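Local atomic coordinates of putative Type I topoisomerase (Deinococcus radiodurans, PDB entry 3M4A), a protein that probably relaxes DNA without ATP as a type IB topoisomerase, transiently breaking and rejoining one strand. Residues A[94-99]-A[237-241]; A[118-123]-A[191-195]; A[303-309]-A[327-331]. One frame throughout, in Å; residues are numbered along the deposited sequence.

Interaction 1: A[94-99]-A[237-241]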
loop_
_atom_site.group_PDB
_atom_site.type_symbol
_atom_site.label_atom_id
_atom_site.label_comp_id
_atom_site.label_asym_id
_atom_site.label_seq_id
_atom_site.Cartn_x
_atom_site.Cartn_y
_atom_site.Cartn_z
ATOM N N ARG A 94 3.239 -6.776 11.971
ATOM C CA ARG A 94 3.088 -5.490 11.297
ATOM C C ARG A 94 2.069 -5.581 10.152
ATOM O O ARG A 94 1.238 -4.679 9.991
ATOM C CB ARG A 94 4.420 -4.962 10.767
ATOM C CG ARG A 94 4.349 -3.502 10.343
ATOM C CD ARG A 94 5.680 -3.003 9.845
ATOM N NE ARG A 94 5.588 -1.686 9.208
ATOM C CZ ARG A 94 5.672 -0.530 9.863
ATOM N NH1 ARG A 94 5.870 -0.508 11.178
ATOM N NH2 ARG A 94 5.589 0.616 9.200
ATOM N N LEU A 95 2.119 -6.665 9.383
ATOM C CA LEU A 95 1.214 -6.820 8.234
ATOM C C LEU A 95 -0.240 -7.069 8.636
ATOM O O LEU A 95 -1.160 -6.621 7.949
ATOM C CB LEU A 95 1.685 -7.952 7.310
ATOM C CG LEU A 95 2.945 -7.693 6.471
ATOM C CD1 LEU A 95 3.157 -8.803 5.458
ATOM C CD2 LEU A 95 2.877 -6.334 5.785
ATOM N N THR A 96 -0.466 -7.804 9.721
ATOM C CA THR A 96 -1.833 -7.993 10.208
ATOM C C THR A 96 -2.429 -6.652 10.589
ATOM O O THR A 96 -3.580 -6.369 10.281
ATOM C CB THR A 96 -1.853 -8.919 11.450
ATOM O OG1 THR A 96 -1.179 -10.141 11.139
ATOM C CG2 THR A 96 -3.281 -9.225 11.874
ATOM N N ARG A 97 -1.633 -5.814 11.243
ATOM C CA ARG A 97 -2.096 -4.498 11.628
ATOM C C ARG A 97 -2.276 -3.592 10.407
ATOM O O ARG A 97 -3.254 -2.859 10.316
ATOM C CB ARG A 97 -1.149 -3.858 12.638
ATOM C CG ARG A 97 -1.770 -2.691 13.386
ATOM C CD ARG A 97 -2.883 -3.124 14.365
ATOM N NE ARG A 97 -2.355 -3.785 15.556
ATOM C CZ ARG A 97 -1.862 -3.164 16.628
ATOM N NH1 ARG A 97 -1.796 -1.839 16.683
ATOM N NH2 ARG A 97 -1.421 -3.876 17.657
ATOM N N PHE A 98 -1.349 -3.668 9.460
ATOM C CA PHE A 98 -1.500 -2.932 8.194
ATOM C C PHE A 98 -2.808 -3.312 7.482
ATOM O O PHE A 98 -3.532 -2.436 6.997
ATOM C CB PHE A 98 -0.304 -3.191 7.283
ATOM C CG PHE A 98 -0.336 -2.415 5.998
ATOM C CD1 PHE A 98 -0.179 -1.044 6.008
ATOM C CD2 PHE A 98 -0.499 -3.057 4.775
ATOM C CE1 PHE A 98 -0.182 -0.307 4.844
ATOM C CE2 PHE A 98 -0.502 -2.322 3.584
ATOM C CZ PHE A 98 -0.363 -0.951 3.625
ATOM N N ALA A 99 -3.142 -4.603 7.444
ATOM C CA ALA A 99 -4.391 -5.055 6.838
ATOM C C ALA A 99 -5.595 -4.464 7.567
ATOM O O ALA A 99 -6.634 -4.205 6.960
ATOM C CB ALA A 99 -4.462 -6.582 6.849
ATOM N N ASP A 237 5.300 -0.374 3.170
ATOM C CA ASP A 237 4.355 -1.390 3.617
ATOM C C ASP A 237 3.463 -1.898 2.474
ATOM O O ASP A 237 3.008 -3.039 2.512
ATOM C CB ASP A 237 3.512 -0.886 4.791
ATOM C CG ASP A 237 4.333 -0.727 6.060
ATOM O OD1 ASP A 237 4.819 -1.760 6.567
ATOM O OD2 ASP A 237 4.495 0.423 6.534
ATOM N N PHE A 238 3.221 -1.090 1.449
ATOM C CA PHE A 238 2.457 -1.594 0.289
ATOM C C PHE A 238 3.233 -2.670 -0.468
ATOM O O PHE A 238 2.633 -3.591 -1.037
ATOM C CB PHE A 238 2.113 -0.480 -0.693
ATOM C CG PHE A 238 1.067 0.489 -0.203
ATOM C CD1 PHE A 238 -0.231 0.061 0.059
ATOM C CD2 PHE A 238 1.374 1.831 -0.055
ATOM C CE1 PHE A 238 -1.198 0.946 0.489
ATOM C CE2 PHE A 238 0.407 2.737 0.380
ATOM C CZ PHE A 238 -0.886 2.291 0.650
ATOM N N ARG A 239 4.562 -2.573 -0.463
ATOM C CA ARG A 239 5.390 -3.544 -1.172
ATOM C C ARG A 239 5.585 -4.837 -0.389
ATOM O O ARG A 239 5.551 -5.913 -0.969
ATOM C CB ARG A 239 6.726 -2.925 -1.592
ATOM C CG ARG A 239 6.551 -2.050 -2.823
ATOM C CD ARG A 239 7.738 -1.144 -3.072
ATOM N NE ARG A 239 8.987 -1.893 -3.271
ATOM C CZ ARG A 239 9.343 -2.491 -4.408
ATOM N NH1 ARG A 239 8.550 -2.473 -5.473
ATOM N NH2 ARG A 239 10.517 -3.108 -4.476
ATOM N N THR A 240 5.722 -4.741 0.931
ATOM C CA THR A 240 5.802 -5.936 1.766
ATOM C C THR A 240 4.429 -6.650 1.841
ATOM O O THR A 240 4.343 -7.855 1.653
ATOM C CB THR A 240 6.323 -5.613 3.180
ATOM O OG1 THR A 240 5.474 -4.649 3.811
ATOM C CG2 THR A 240 7.758 -5.072 3.120
ATOM N N TRP A 241 3.354 -5.901 2.071
ATOM C CA TRP A 241 2.005 -6.481 1.997
ATOM C C TRP A 241 1.720 -7.041 0.607
ATOM O O TRP A 241 1.319 -8.196 0.462
ATOM C CB TRP A 241 0.944 -5.437 2.358
ATOM C CG TRP A 241 -0.464 -5.901 2.151
ATOM C CD1 TRP A 241 -1.305 -5.560 1.112
ATOM C CD2 TRP A 241 -1.212 -6.784 2.993
ATOM N NE1 TRP A 241 -2.524 -6.161 1.276
ATOM C CE2 TRP A 241 -2.499 -6.932 2.410
ATOM C CE3 TRP A 241 -0.927 -7.473 4.178
ATOM C CZ2 TRP A 241 -3.489 -7.738 2.970
ATOM C CZ3 TRP A 241 -1.925 -8.265 4.745
ATOM C CH2 TRP A 241 -3.183 -8.404 4.137
#

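Interaction 2: A[118-123]-A[191-195]. With nucleotides of chain B.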
loop_
_atom_site.group_PDB
_atom_site.type_symbol
_atom_site.label_atom_id
_atom_site.label_comp_id
_atom_site.label_asym_id
_atom_site.label_seq_id
_atom_site.Cartn_x
_atom_site.Cartn_y
_atom_site.Cartn_z
ATOM N N LEU A 118 -9.040 17.131 -11.649
ATOM C CA LEU A 118 -7.827 16.473 -11.160
ATOM C C LEU A 118 -7.150 17.287 -10.043
ATOM O O LEU A 118 -6.001 17.720 -10.198
ATOM C CB LEU A 118 -6.864 16.196 -12.324
ATOM C CG LEU A 118 -7.286 15.121 -13.347
ATOM C CD1 LEU A 118 -6.348 15.065 -14.562
ATOM C CD2 LEU A 118 -7.382 13.754 -12.695
ATOM N N PRO A 119 -7.859 17.484 -8.909
ATOM C CA PRO A 119 -7.255 18.217 -7.790
ATOM C C PRO A 119 -6.198 17.378 -7.081
ATOM O O PRO A 119 -6.130 16.167 -7.298
ATOM C CB PRO A 119 -8.437 18.467 -6.856
ATOM C CG PRO A 119 -9.344 17.276 -7.108
ATOM C CD PRO A 119 -9.233 17.047 -8.596
ATOM N N PRO A 120 -5.364 18.007 -6.244
ATOM C CA PRO A 120 -4.214 17.312 -5.660
ATOM C C PRO A 120 -4.544 16.003 -4.942
ATOM O O PRO A 120 -3.889 14.988 -5.201
ATOM C CB PRO A 120 -3.649 18.353 -4.688
ATOM C CG PRO A 120 -4.014 19.631 -5.318
ATOM C CD PRO A 120 -5.391 19.427 -5.831
ATOM N N ARG A 121 -5.557 16.011 -4.079
ATOM C CA ARG A 121 -5.885 14.818 -3.307
ATOM C C ARG A 121 -6.431 13.703 -4.204
ATOM O O ARG A 121 -6.259 12.535 -3.884
ATOM C CB ARG A 121 -6.867 15.133 -2.183
ATOM C CG ARG A 121 -6.251 16.026 -1.123
ATOM C CD ARG A 121 -7.254 16.359 -0.029
ATOM N NE ARG A 121 -7.629 15.185 0.744
ATOM C CZ ARG A 121 -7.008 14.727 1.832
ATOM N NH1 ARG A 121 -5.954 15.342 2.354
ATOM N NH2 ARG A 121 -7.469 13.631 2.409
ATOM N N LYS A 122 -7.098 14.050 -5.297
ATOM C CA LYS A 122 -7.580 13.006 -6.226
ATOM C C LYS A 122 -6.399 12.324 -6.954
ATOM O O LYS A 122 -6.323 11.071 -7.057
ATOM C CB LYS A 122 -8.589 13.577 -7.222
ATOM C CG LYS A 122 -9.044 12.540 -8.242
ATOM C CD LYS A 122 -10.365 12.861 -8.905
ATOM C CE LYS A 122 -10.839 11.684 -9.752
ATOM N NZ LYS A 122 -12.257 11.866 -10.199
ATOM N N VAL A 123 -5.455 13.128 -7.430
ATOM C CA VAL A 123 -4.264 12.571 -8.094
ATOM C C VAL A 123 -3.454 11.735 -7.092
ATOM O O VAL A 123 -2.987 10.642 -7.426
ATOM C CB VAL A 123 -3.397 13.639 -8.777
ATOM C CG1 VAL A 123 -2.225 13.001 -9.502
ATOM C CG2 VAL A 123 -4.234 14.416 -9.800
ATOM N N ASN A 191 -9.133 7.715 -15.318
ATOM C CA ASN A 191 -8.387 8.874 -14.861
ATOM C C ASN A 191 -6.981 8.923 -15.443
ATOM O O ASN A 191 -6.435 10.008 -15.622
ATOM C CB ASN A 191 -8.371 8.950 -13.358
ATOM C CG ASN A 191 -9.683 9.465 -12.806
ATOM O OD1 ASN A 191 -9.951 10.672 -12.848
ATOM N ND2 ASN A 191 -10.520 8.560 -12.309
ATOM N N MET A 192 -6.402 7.772 -15.773
ATOM C CA MET A 192 -5.116 7.769 -16.469
ATOM C C MET A 192 -5.276 8.439 -17.840
ATOM O O MET A 192 -4.400 9.190 -18.292
ATOM C CB MET A 192 -4.576 6.348 -16.613
ATOM C CG MET A 192 -3.161 6.261 -17.123
ATOM S SD MET A 192 -2.005 7.152 -16.070
ATOM C CE MET A 192 -1.860 6.022 -14.691
ATOM N N GLN A 193 -6.405 8.184 -18.511
ATOM C CA GLN A 193 -6.682 8.849 -19.788
ATOM C C GLN A 193 -6.707 10.369 -19.609
ATOM O O GLN A 193 -6.155 11.097 -20.418
ATOM C CB GLN A 193 -7.999 8.368 -20.400
ATOM C CG GLN A 193 -7.986 6.919 -20.857
ATOM C CD GLN A 193 -7.509 6.688 -22.295
ATOM O OE1 GLN A 193 -6.854 7.534 -22.910
ATOM N NE2 GLN A 193 -7.832 5.504 -22.829
ATOM N N LYS A 194 -7.363 10.835 -18.554
ATOM C CA LYS A 194 -7.421 12.270 -18.230
ATOM C C LYS A 194 -6.038 12.852 -17.939
ATOM O O LYS A 194 -5.722 13.954 -18.389
ATOM C CB LYS A 194 -8.331 12.527 -17.026
ATOM C CG LYS A 194 -9.794 12.158 -17.211
ATOM C CD LYS A 194 -10.562 12.376 -15.887
ATOM C CE LYS A 194 -11.775 11.476 -15.762
ATOM N NZ LYS A 194 -12.281 11.434 -14.346
ATOM N N LEU A 195 -5.207 12.131 -17.192
ATOM C CA LEU A 195 -3.830 12.585 -16.951
ATOM C C LEU A 195 -3.040 12.711 -18.259
ATOM O O LEU A 195 -2.314 13.673 -18.471
ATOM C CB LEU A 195 -3.095 11.657 -15.959
ATOM C CG LEU A 195 -3.523 11.749 -14.494
ATOM C CD1 LEU A 195 -2.989 10.581 -13.687
ATOM C CD2 LEU A 195 -3.030 13.051 -13.871
ATOM P P DG B 9 -14.370 8.812 -11.418
ATOM O OP1 DG B 9 -13.107 9.608 -11.387
ATOM O OP2 DG B 9 -14.698 7.988 -12.599
ATOM O "O5'" DG B 9 -14.458 7.849 -10.147
ATOM C "C5'" DG B 9 -14.227 8.341 -8.849
ATOM C "C4'" DG B 9 -14.892 7.458 -7.806
ATOM O "O4'" DG B 9 -16.337 7.464 -7.904
ATOM C "C3'" DG B 9 -14.548 5.980 -7.940
ATOM O "O3'" DG B 9 -14.382 5.449 -6.642
ATOM C "C2'" DG B 9 -15.696 5.387 -8.774
ATOM C "C1'" DG B 9 -16.877 6.165 -8.262
ATOM N N9 DG B 9 -17.936 6.514 -9.198
ATOM C C8 DG B 9 -17.779 6.974 -10.467
ATOM N N7 DG B 9 -18.882 7.307 -11.072
ATOM C C5 DG B 9 -19.849 7.052 -10.126
ATOM C C6 DG B 9 -21.246 7.218 -10.190
ATOM O O6 DG B 9 -21.947 7.647 -11.111
ATOM N N1 DG B 9 -21.839 6.836 -9.008
ATOM C C2 DG B 9 -21.190 6.361 -7.895
ATOM N N2 DG B 9 -21.926 6.038 -6.822
ATOM N N3 DG B 9 -19.883 6.231 -7.817
ATOM C C4 DG B 9 -19.289 6.558 -8.974
HETATM O O HOH W 1 -12.319 13.678 -12.475
#

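Interaction 3: A[303-309]-A[327-331]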
loop_
_atom_site.group_PDB
_atom_site.type_symbol
_atom_site.label_atom_id
_atom_site.label_comp_id
_atom_site.label_asym_id
_atom_site.label_seq_id
_atom_site.Cartn_x
_atom_site.Cartn_y
_atom_site.Cartn_z
ATOM N N VAL A 303 -3.260 -23.064 1.966
ATOM C CA VAL A 303 -3.140 -21.896 1.070
ATOM C C VAL A 303 -4.280 -20.926 1.367
ATOM O O VAL A 303 -5.111 -21.186 2.259
ATOM C CB VAL A 303 -3.157 -22.321 -0.406
ATOM C CG1 VAL A 303 -1.882 -23.130 -0.732
ATOM C CG2 VAL A 303 -4.412 -23.134 -0.738
ATOM N N LEU A 304 -4.341 -19.802 0.649
ATOM C CA LEU A 304 -5.367 -18.782 0.941
ATOM C C LEU A 304 -6.784 -19.366 1.009
ATOM O O LEU A 304 -7.557 -18.988 1.875
ATOM C CB LEU A 304 -5.350 -17.673 -0.113
ATOM C CG LEU A 304 -4.151 -16.734 -0.089
ATOM C CD1 LEU A 304 -4.245 -15.743 -1.268
ATOM C CD2 LEU A 304 -4.039 -16.003 1.253
ATOM N N ASP A 305 -7.090 -20.295 0.100
ATOM C CA ASP A 305 -8.408 -20.956 0.046
ATOM C C ASP A 305 -8.862 -21.499 1.408
ATOM O O ASP A 305 -10.054 -21.535 1.706
ATOM C CB ASP A 305 -8.397 -22.168 -0.897
ATOM C CG ASP A 305 -7.715 -21.915 -2.236
ATOM O OD1 ASP A 305 -7.309 -20.775 -2.532
ATOM O OD2 ASP A 305 -7.583 -22.908 -3.000
ATOM N N ASP A 306 -7.908 -21.958 2.211
ATOM C CA ASP A 306 -8.200 -22.569 3.513
ATOM C C ASP A 306 -8.530 -21.559 4.610
ATOM O O ASP A 306 -8.962 -21.942 5.716
ATOM C CB ASP A 306 -7.017 -23.438 3.950
ATOM C CG ASP A 306 -6.749 -24.575 2.990
ATOM O OD1 ASP A 306 -7.636 -25.448 2.833
ATOM O OD2 ASP A 306 -5.664 -24.608 2.382
ATOM N N TYR A 307 -8.327 -20.272 4.329
ATOM C CA TYR A 307 -8.549 -19.211 5.310
ATOM C C TYR A 307 -9.682 -18.258 4.929
ATOM O O TYR A 307 -9.732 -17.121 5.404
ATOM C CB TYR A 307 -7.253 -18.439 5.559
ATOM C CG TYR A 307 -6.231 -19.298 6.255
ATOM C CD1 TYR A 307 -6.264 -19.465 7.639
ATOM C CD2 TYR A 307 -5.258 -19.969 5.535
ATOM C CE1 TYR A 307 -5.352 -20.266 8.283
ATOM C CE2 TYR A 307 -4.326 -20.790 6.184
ATOM C CZ TYR A 307 -4.389 -20.934 7.547
ATOM O OH TYR A 307 -3.467 -21.732 8.188
ATOM N N GLU A 308 -10.584 -18.738 4.088
ATOM C CA GLU A 308 -11.787 -17.985 3.729
ATOM C C GLU A 308 -12.675 -17.820 4.960
ATOM O O GLU A 308 -12.689 -18.686 5.839
ATOM C CB GLU A 308 -12.588 -18.716 2.659
ATOM C CG GLU A 308 -11.981 -18.699 1.273
ATOM C CD GLU A 308 -12.875 -19.386 0.274
ATOM O OE1 GLU A 308 -13.299 -20.528 0.544
ATOM O OE2 GLU A 308 -13.170 -18.779 -0.775
ATOM N N PRO A 309 -13.418 -16.712 5.042
ATOM C CA PRO A 309 -14.296 -16.552 6.209
ATOM C C PRO A 309 -15.348 -17.656 6.264
ATOM O O PRO A 309 -15.747 -18.164 5.225
ATOM C CB PRO A 309 -14.910 -15.166 5.998
ATOM C CG PRO A 309 -14.779 -14.896 4.516
ATOM C CD PRO A 309 -13.514 -15.571 4.108
ATOM N N ALA A 327 -8.384 -13.271 2.947
ATOM C CA ALA A 327 -7.853 -14.591 3.259
ATOM C C ALA A 327 -6.424 -14.483 3.788
ATOM O O ALA A 327 -6.046 -15.207 4.720
ATOM C CB ALA A 327 -7.938 -15.515 2.066
ATOM N N LEU A 328 -5.623 -13.587 3.207
ATOM C CA LEU A 328 -4.260 -13.363 3.710
ATOM C C LEU A 328 -4.248 -12.870 5.164
ATOM O O LEU A 328 -3.473 -13.352 6.011
ATOM C CB LEU A 328 -3.493 -12.381 2.810
ATOM C CG LEU A 328 -2.063 -12.048 3.274
ATOM C CD1 LEU A 328 -1.209 -13.303 3.337
ATOM C CD2 LEU A 328 -1.429 -11.016 2.342
ATOM N N LYS A 329 -5.115 -11.914 5.466
ATOM C CA LYS A 329 -5.226 -11.418 6.819
ATOM C C LYS A 329 -5.494 -12.553 7.791
ATOM O O LYS A 329 -4.848 -12.643 8.819
ATOM C CB LYS A 329 -6.336 -10.392 6.951
ATOM C CG LYS A 329 -6.256 -9.657 8.279
ATOM C CD LYS A 329 -7.348 -8.661 8.479
ATOM C CE LYS A 329 -7.072 -7.872 9.754
ATOM N NZ LYS A 329 -8.229 -7.048 10.188
ATOM N N ARG A 330 -6.449 -13.402 7.439
ATOM C CA ARG A 330 -6.815 -14.538 8.287
ATOM C C ARG A 330 -5.677 -15.551 8.390
ATOM O O ARG A 330 -5.432 -16.096 9.476
ATOM C CB ARG A 330 -8.097 -15.176 7.779
ATOM C CG ARG A 330 -9.306 -14.304 8.047
ATOM C CD ARG A 330 -10.572 -14.895 7.477
ATOM N NE ARG A 330 -10.855 -16.205 8.044
ATOM C CZ ARG A 330 -11.414 -16.418 9.228
ATOM N NH1 ARG A 330 -11.782 -15.407 10.009
ATOM N NH2 ARG A 330 -11.599 -17.663 9.638
ATOM N N MET A 331 -4.958 -15.779 7.287
ATOM C CA MET A 331 -3.767 -16.649 7.346
ATOM C C MET A 331 -2.713 -16.098 8.301
ATOM O O MET A 331 -2.149 -16.850 9.115
ATOM C CB MET A 331 -3.166 -16.870 5.956
ATOM C CG MET A 331 -1.958 -17.777 5.955
ATOM S SD MET A 331 -1.169 -17.894 4.335
ATOM C CE MET A 331 -2.185 -19.116 3.539
#

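Interaction 1: A[94-99]-A[237-241]
Arg94 grips Asp237 side-on in a two-pronged salt bridge between helix 91-113 and helix 235-254, which cross within the catalytic core of the type IB topoisomerase fold. Arg94 NE donates to Asp237 OD1 at 2.8 Å and Arg94 NH2 to Asp237 OD2 at 2.9 Å, the first bond fairly straight at 166°. Guanidinium and carboxylate lie nearly coplanar, and each oxygen is met on its syn side. With CG anti to the backbone N (chi1 -167°), the arginine runs extended as far as NE and delivers that flat end to the acid. The two bonds, together with one from Thr234 N to Asp237 OD2, probably fix the rotation of the carboxylate, while Arg94 NH1 turns to the carbonyl of Phe83. Replacing Arg94 with a leucine would probably leave the buried Asp237 charge without its mate and its carboxylate freer to turn.

Behind the bridge the contact becomes aromatic. Asp237 CB sits over one face of the Phe98 ring, 3.9 Å from its centroid, in a CH-pi contact. The edge of the same ring is directed at two others: it makes offset edge-to-face pairs with Phe238, the planes at 78°, and with the five-membered ring of Trp241. Phe98, Phe238 and Trp241 thus form an aromatic cluster, with Phe238 also packing on helix 120-134. Beside it, Leu95 lays CD2 near Thr240 OG1 and 4.0 Å from Trp241 CB. Trp241 extends over the first helix, its indole nitrogen bonded to Glu325 of the C-terminal region. At the far end of the indole, Ala99 CB touches Trp241 CH2 at 3.5 Å.

Interaction 2: A[118-123]-A[191-195]
Lys122 and Asn191 meet at a DNA phosphate, one from the first turn of helix 120-134, which starts just after Pro119 at the N-cap position, the other from helix 186-196; both helices belong to the topoisomerase IB catalytic core. The polar contacts converge on OP1 of DG9 of chain B. Lys122 NZ donates to that OP1 at 2.7 Å, and Asn191 ND2 donates to it at 2.9 Å along an almost straight line, 173°. At the other end of the amide, Asn191 OD1 accepts from Lys194 NZ at 2.9 Å, the ammonium standing well above the carbonyl plane. With Thr187 O a further partner of ND2, the amide of Asn191 is held from both ends and its flip is determined. Lys122 also has the carbonyls of Leu113 and Ala115 as partners, which probably helps to position the ammonium.

One water joins the two lysines, accepting from both Lys122 NZ and Lys194 NZ. Lys122 NZ bonds the phosphate and Lys194 NZ stands near it, 3.6 Å from OP1 of DG9 of chain B, so the phosphate's negative charge probably offsets both. The extended Lys122 chain, CG anti to the backbone N (chi1 177°), crosses Asn191 at about a right angle and brings CE to 3.4 Å from Asn191 OD1.

Apolar contacts lie on the side away from the DNA. Leu118, in the loop before the helix, slides past Asn191 in the opposite direction and also nears Lys194 CB. Val123 CG1 approaches Leu195 CD2 more loosely, at 4.4 Å, whereas Leu118 CD1 touches that same methyl at 3.9 Å.

Interaction 3: A[303-309]-A[327-331]
Leu304 and Tyr307, from the short 3-10 turn and adjoining loop that follow helix 292-299, pack on one side of the C-terminal helix 323-337 at Ala327, Leu328, Arg330 and Met331. The turn is braced internally: Asp306 OD2 accepts from Val303 N through its anti lone pair at 2.9 Å, and the backbone of Asp306 bonds back to Val303 O.

The Tyr307 ring rests on Met331, the two side chains crossing at about a right angle. Met331 CA stands over one face, 3.8 Å from the ring centroid and 14° from its normal, a CH-pi contact; CB and CG continue along the same ring toward CD2 and CE2. The sulfur completes a Met-aromatic contact, oblique and longer. Met331 has CG anti to its own nitrogen (chi1 -179°) and then bends at the last torsion, which returns CE to within 3.8 Å of Tyr307 CD2. That methyl also reaches the backbone of Val303 and Leu304, so one methionine touches both the start and the middle of the loop.

Leu304 fills the neighbouring position: its CD2 lies 3.5 Å from Leu328 N, close above the helix backbone, and its carbonyl faces Ala327 CB. The small alanine lets the loop come near, with Tyr307 CB beside Ala327 O. Leu304 also meets Ala248 of helix 235-254 behind it.

Toward Glu308 and Pro309 the chemistry turns polar. Glu308 pairs with Arg323, earlier on the same C-terminal helix. Pro309 CA lies over one face of the Arg330 guanidinium, and at its edge Arg330 NE makes a weak, bent hydrogen bond to Tyr307 O, 3.0 Å at 129°.

Interactions 1 and 3 adjoin through helix 323-337: Trp241 CH2 of the first meets Leu328 CD2 of the third at 3.6 Å, and Lys329 lies against Ala99. Interaction 1 is nearest the centre of the chain, a buried helix crossing that pairs a salt bridge with an aromatic cluster. Interaction 3, farther out and partly buried, seats a loop on the C-terminal helix, built on a tyrosine ring against a methionine, with leucine methyls beside it and one weak polar bond. Interaction 2 lies across the chain's centre from interaction 3, about 22 Å away by nearest atoms; there one lysine, Lys122, and Asn191 bond directly to a DNA phosphate, which the other two contacts lack.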